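Local coordinates for tyrosinase (Burkholderia thailandensis, PDB 5ZRD), which catalyses, as a dicopper tyrosinase, the oxidation of monophenols to catechols and probably onward to quinones, at residues Asn422-Gln436 with His481-Ala495. Numbering follows the deposited sequence.
Sequences NSTKKLTVTGIDRAQ and HLDIVAHFPLSAMPA
Thr428 and His487 face each other as a non-hydrogen-bonded pair, their side chains running alongside one another. Thr428 OG1 lies at the imidazole edge, near the ring plane, and makes a 3.3 Å hydrogen bond with His487 ND1. With chi1 at -58°, that hydroxyl sits beside Thr428 N, turned to the ring. The far nitrogen, NE2, is bound to the backbone O of Ser260, so both ring nitrogens are engaged and the imidazole is held against rotation. Lys426, on the same face, sends its amine to the carbonyls of Asn263, Asn266 and Gly268.

On the opposite face, Val429 CG2 meets the edge of the Phe488 ring, 3.7 Å from CE2. Leu490, past the end of the strand, turns in toward Leu427, its CG 4.2 Å from Leu427 CB.

The two backbones form a regular antiparallel ladder. Leu427 and Phe488 exchange bonds in both directions, Leu427 N reaching Phe488 O at 2.8 Å in an almost straight line (174°); Val429 and Ala486 repeat the pattern.

A type I turn from Leu490 to Met493 and a loop in the other segment separate this ladder from a single bridge, Asn422 with Pro494, where the register has moved by one residue. Here Ser423 N binds Met493 O, while Asn422 ND2 reaches Ser491 O at 2.9 Å, tilted from the carbonyl plane. Ser423 OG accepts from Lys425 N in an ST turn, and a water links the same hydroxyl to Ala495 O.

Strand 426-430 is the middle of a three-stranded antiparallel sheet, between 485-489 and 531-534. The face carrying Leu427, Ala486 and Phe488 packs on strands 441-450 and 456-466, whereas Thr430 touches Arg344 and Val485 touches Asn345 of a second subunit.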
loop_
_atom_site.group_PDB
_atom_site.type_symbol
_atom_site.label_atom_id
_atom_site.label_comp_id
_atom_site.label_asym_id
_atom_site.label_seq_id
_atom_site.Cartn_x
_atom_site.Cartn_y
_atom_site.Cartn_z
ATOM N N ASN A 422 34.811 -22.292 40.648
ATOM C CA ASN A 422 34.482 -21.332 39.607
ATOM C C ASN A 422 32.956 -21.100 39.619
ATOM O O ASN A 422 32.222 -21.874 40.223
ATOM C CB ASN A 422 35.052 -21.797 38.271
ATOM C CG ASN A 422 36.478 -21.361 38.032
ATOM O OD1 ASN A 422 37.230 -21.076 38.956
ATOM N ND2 ASN A 422 36.844 -21.265 36.773
ATOM N N SER A 423 32.460 -20.014 39.033
ATOM C CA SER A 423 30.997 -19.658 39.204
ATOM C C SER A 423 30.087 -20.617 38.431
ATOM O O SER A 423 30.374 -20.949 37.277
ATOM C CB SER A 423 30.724 -18.245 38.770
ATOM O OG SER A 423 29.369 -17.885 39.052
ATOM N N THR A 424 28.976 -20.996 39.045
ATOM C CA THR A 424 27.967 -21.809 38.411
ATOM C C THR A 424 26.842 -20.934 37.832
ATOM O O THR A 424 25.812 -21.477 37.397
ATOM C CB THR A 424 27.340 -22.779 39.421
ATOM O OG1 THR A 424 26.608 -21.994 40.364
ATOM C CG2 THR A 424 28.359 -23.653 40.121
ATOM N N LYS A 425 27.032 -19.604 37.851
ATOM C CA LYS A 425 25.985 -18.629 37.513
ATOM C C LYS A 425 26.038 -18.276 36.016
ATOM O O LYS A 425 26.993 -18.646 35.293
ATOM C CB LYS A 425 26.175 -17.330 38.300
ATOM C CG LYS A 425 25.946 -17.446 39.787
ATOM C CD LYS A 425 26.357 -16.237 40.613
ATOM C CE LYS A 425 25.445 -16.050 41.807
ATOM N NZ LYS A 425 25.962 -15.054 42.773
ATOM N N LYS A 426 25.019 -17.534 35.556
ATOM C CA LYS A 426 25.019 -17.129 34.184
ATOM C C LYS A 426 24.802 -15.627 34.071
ATOM O O LYS A 426 24.149 -15.044 34.901
ATOM C CB LYS A 426 24.013 -17.950 33.375
ATOM C CG LYS A 426 22.543 -17.604 33.517
ATOM C CD LYS A 426 21.659 -18.451 32.595
ATOM C CE LYS A 426 20.378 -18.844 33.282
ATOM N NZ LYS A 426 19.706 -19.985 32.623
ATOM N N LEU A 427 25.366 -15.062 33.000
ATOM C CA LEU A 427 25.240 -13.641 32.658
ATOM C C LEU A 427 24.157 -13.475 31.588
ATOM O O LEU A 427 24.231 -14.110 30.539
ATOM C CB LEU A 427 26.582 -13.140 32.105
ATOM C CG LEU A 427 26.648 -11.639 31.837
ATOM C CD1 LEU A 427 26.611 -10.836 33.130
ATOM C CD2 LEU A 427 27.902 -11.272 31.055
ATOM N N THR A 428 23.197 -12.592 31.825
ATOM C CA THR A 428 22.247 -12.241 30.824
ATOM C C THR A 428 22.599 -10.828 30.334
ATOM O O THR A 428 22.719 -9.899 31.119
ATOM C CB THR A 428 20.806 -12.324 31.362
ATOM O OG1 THR A 428 20.468 -13.628 31.856
ATOM C CG2 THR A 428 19.790 -11.939 30.306
ATOM N N VAL A 429 22.761 -10.692 29.033
ATOM C CA VAL A 429 23.065 -9.427 28.408
ATOM C C VAL A 429 21.825 -8.975 27.637
ATOM O O VAL A 429 21.337 -9.703 26.781
ATOM C CB VAL A 429 24.291 -9.482 27.469
ATOM C CG1 VAL A 429 24.637 -8.092 26.938
ATOM C CG2 VAL A 429 25.505 -10.096 28.151
ATOM N N THR A 430 21.356 -7.774 27.963
ATOM C CA THR A 430 20.253 -7.141 27.244
ATOM C C THR A 430 20.647 -5.707 26.883
ATOM O O THR A 430 20.773 -4.866 27.728
ATOM C CB THR A 430 18.933 -7.204 28.029
ATOM O OG1 THR A 430 19.043 -6.582 29.311
ATOM C CG2 THR A 430 18.447 -8.626 28.215
ATOM N N GLY A 431 20.907 -5.481 25.613
ATOM C CA GLY A 431 20.801 -4.160 25.024
ATOM C C GLY A 431 19.643 -4.169 24.055
ATOM O O GLY A 431 19.845 -4.016 22.854
ATOM N N ILE A 432 18.450 -4.410 24.613
ATOM C CA ILE A 432 17.193 -4.651 23.854
ATOM C C ILE A 432 16.968 -3.513 22.837
ATOM O O ILE A 432 16.334 -3.726 21.797
ATOM C CB ILE A 432 15.986 -4.849 24.814
ATOM C CG1 ILE A 432 16.091 -6.154 25.619
ATOM C CG2 ILE A 432 14.664 -4.770 24.055
ATOM C CD1 ILE A 432 14.979 -6.376 26.633
ATOM N N ASP A 433 17.497 -2.319 23.119
ATOM C CA ASP A 433 17.359 -1.158 22.222
ATOM C C ASP A 433 18.188 -1.180 20.901
ATOM O O ASP A 433 19.167 -1.920 20.754
ATOM C CB ASP A 433 17.555 0.180 22.995
ATOM C CG ASP A 433 18.850 0.237 23.821
ATOM O OD1 ASP A 433 19.891 -0.338 23.421
ATOM O OD2 ASP A 433 18.816 0.897 24.881
ATOM N N ARG A 434 17.737 -0.325 19.969
ATOM C CA ARG A 434 18.206 -0.174 18.569
ATOM C C ARG A 434 18.070 -1.525 17.850
ATOM O O ARG A 434 16.938 -1.927 17.577
ATOM C CB ARG A 434 19.598 0.475 18.514
ATOM C CG ARG A 434 19.738 1.568 17.460
ATOM C CD ARG A 434 19.163 2.907 17.909
ATOM N NE ARG A 434 17.725 3.029 17.668
ATOM C CZ ARG A 434 17.152 3.922 16.859
ATOM N NH1 ARG A 434 15.891 3.771 16.485
ATOM N NH2 ARG A 434 17.837 4.962 16.421
ATOM N N ALA A 435 19.187 -2.213 17.580
ATOM C CA ALA A 435 19.246 -3.383 16.672
ATOM C C ALA A 435 18.777 -3.015 15.249
ATOM O O ALA A 435 17.829 -3.617 14.744
ATOM C CB ALA A 435 18.451 -4.535 17.245
ATOM N N GLN A 436 19.460 -2.063 14.590
ATOM C CA GLN A 436 19.121 -1.613 13.211
ATOM C C GLN A 436 20.232 -2.037 12.241
ATOM O O GLN A 436 20.884 -1.189 11.621
ATOM C CB GLN A 436 18.899 -0.096 13.186
ATOM C CG GLN A 436 17.444 0.294 12.966
ATOM C CD GLN A 436 17.074 1.578 13.665
ATOM O OE1 GLN A 436 16.693 2.564 13.038
ATOM N NE2 GLN A 436 17.177 1.567 14.984
ATOM N N HIS A 481 13.649 -4.015 13.859
ATOM C CA HIS A 481 13.990 -3.812 15.294
ATOM C C HIS A 481 13.969 -5.142 16.067
ATOM O O HIS A 481 13.014 -5.925 15.951
ATOM C CB HIS A 481 13.077 -2.746 15.919
ATOM C CG HIS A 481 13.557 -1.356 15.673
ATOM N ND1 HIS A 481 13.923 -0.508 16.701
ATOM C CD2 HIS A 481 13.768 -0.678 14.525
ATOM C CE1 HIS A 481 14.317 0.643 16.195
ATOM N NE2 HIS A 481 14.232 0.564 14.860
ATOM N N LEU A 482 15.015 -5.370 16.879
ATOM C CA LEU A 482 15.251 -6.684 17.520
ATOM C C LEU A 482 15.799 -6.519 18.955
ATOM O O LEU A 482 16.630 -5.631 19.261
ATOM C CB LEU A 482 16.199 -7.515 16.639
ATOM C CG LEU A 482 15.971 -9.033 16.646
ATOM C CD1 LEU A 482 14.690 -9.429 15.905
ATOM C CD2 LEU A 482 17.167 -9.763 16.049
ATOM N N ASP A 483 15.256 -7.381 19.832
ATOM C CA ASP A 483 15.780 -7.695 21.171
ATOM C C ASP A 483 17.189 -8.276 21.043
ATOM O O ASP A 483 17.371 -9.354 20.468
ATOM C CB ASP A 483 14.896 -8.773 21.894
ATOM C CG ASP A 483 13.842 -8.177 22.883
ATOM O OD1 ASP A 483 12.773 -7.709 22.416
ATOM O OD2 ASP A 483 14.053 -8.230 24.133
ATOM N N ILE A 484 18.183 -7.586 21.585
ATOM C CA ILE A 484 19.451 -8.245 21.890
ATOM C C ILE A 484 19.286 -8.934 23.258
ATOM O O ILE A 484 19.140 -8.272 24.284
ATOM C CB ILE A 484 20.646 -7.260 21.874
ATOM C CG1 ILE A 484 20.700 -6.385 20.615
ATOM C CG2 ILE A 484 21.960 -8.004 22.087
ATOM C CD1 ILE A 484 21.376 -7.025 19.417
ATOM N N VAL A 485 19.258 -10.254 23.284
ATOM C CA VAL A 485 19.318 -10.976 24.559
ATOM C C VAL A 485 20.290 -12.145 24.381
ATOM O O VAL A 485 20.169 -12.878 23.451
ATOM C CB VAL A 485 17.926 -11.424 25.045
ATOM C CG1 VAL A 485 17.082 -11.931 23.910
ATOM C CG2 VAL A 485 18.019 -12.465 26.135
ATOM N N ALA A 486 21.296 -12.243 25.238
ATOM C CA ALA A 486 22.330 -13.248 25.085
ATOM C C ALA A 486 22.714 -13.746 26.476
ATOM O O ALA A 486 22.766 -12.937 27.395
ATOM C CB ALA A 486 23.526 -12.672 24.363
ATOM N N HIS A 487 22.948 -15.050 26.627
ATOM C CA HIS A 487 23.388 -15.582 27.894
ATOM C C HIS A 487 24.807 -16.136 27.765
ATOM O O HIS A 487 25.182 -16.643 26.708
ATOM C CB HIS A 487 22.485 -16.705 28.391
ATOM C CG HIS A 487 21.038 -16.387 28.339
ATOM N ND1 HIS A 487 20.382 -15.788 29.395
ATOM C CD2 HIS A 487 20.121 -16.583 27.372
ATOM C CE1 HIS A 487 19.098 -15.654 29.077
ATOM N NE2 HIS A 487 18.928 -16.121 27.837
ATOM N N PHE A 488 25.568 -16.065 28.866
ATOM C CA PHE A 488 26.943 -16.569 28.872
ATOM C C PHE A 488 27.189 -17.241 30.209
ATOM O O PHE A 488 26.719 -16.759 31.225
ATOM C CB PHE A 488 27.971 -15.465 28.618
ATOM C CG PHE A 488 27.799 -14.705 27.323
ATOM C CD1 PHE A 488 28.412 -15.124 26.155
ATOM C CD2 PHE A 488 27.043 -13.555 27.273
ATOM C CE1 PHE A 488 28.271 -14.416 24.974
ATOM C CE2 PHE A 488 26.881 -12.857 26.082
ATOM C CZ PHE A 488 27.483 -13.294 24.930
ATOM N N PRO A 489 27.880 -18.381 30.184
ATOM C CA PRO A 489 28.366 -18.914 31.451
ATOM C C PRO A 489 29.381 -17.942 32.075
ATOM O O PRO A 489 30.074 -17.212 31.364
ATOM C CB PRO A 489 29.005 -20.259 31.075
ATOM C CG PRO A 489 29.524 -20.010 29.673
ATOM C CD PRO A 489 28.457 -19.126 29.060
ATOM N N LEU A 490 29.437 -17.951 33.393
ATOM C CA LEU A 490 30.487 -17.265 34.187
ATOM C C LEU A 490 31.485 -18.296 34.748
ATOM O O LEU A 490 32.270 -17.982 35.638
ATOM C CB LEU A 490 29.802 -16.466 35.305
ATOM C CG LEU A 490 29.046 -15.219 34.835
ATOM C CD1 LEU A 490 27.981 -14.806 35.827
ATOM C CD2 LEU A 490 30.009 -14.069 34.592
ATOM N N SER A 491 31.527 -19.495 34.164
ATOM C CA SER A 491 32.356 -20.604 34.630
ATOM C C SER A 491 33.850 -20.346 34.384
ATOM O O SER A 491 34.648 -21.123 34.850
ATOM C CB SER A 491 31.939 -21.890 33.962
ATOM O OG SER A 491 31.966 -21.725 32.557
ATOM N N ALA A 492 34.229 -19.346 33.582
ATOM C CA ALA A 492 35.637 -19.033 33.471
ATOM C C ALA A 492 36.100 -18.362 34.772
ATOM O O ALA A 492 37.280 -18.287 34.980
ATOM C CB ALA A 492 35.939 -18.147 32.273
ATOM N N MET A 493 35.205 -17.910 35.653
ATOM C CA MET A 493 35.707 -17.106 36.760
ATOM C C MET A 493 35.460 -17.754 38.127
ATOM O O MET A 493 34.540 -18.536 38.341
ATOM C CB MET A 493 35.235 -15.646 36.747
ATOM C CG MET A 493 33.789 -15.354 36.484
ATOM S SD MET A 493 33.541 -13.615 35.902
ATOM C CE MET A 493 34.379 -12.639 37.152
ATOM N N PRO A 494 36.370 -17.437 39.068
ATOM C CA PRO A 494 36.218 -17.810 40.467
ATOM C C PRO A 494 34.889 -17.265 41.001
ATOM O O PRO A 494 34.507 -16.141 40.684
ATOM C CB PRO A 494 37.414 -17.149 41.168
ATOM C CG PRO A 494 38.447 -17.033 40.080
ATOM C CD PRO A 494 37.609 -16.638 38.882
ATOM N N ALA A 495 34.179 -18.088 41.762
ATOM C CA ALA A 495 32.808 -17.783 42.128
ATOM C C ALA A 495 32.746 -16.455 42.892
ATOM O O ALA A 495 31.837 -15.649 42.678
ATOM C CB ALA A 495 32.244 -18.908 42.932
HETATM O O HOH W 1 29.445 -16.740 41.517
#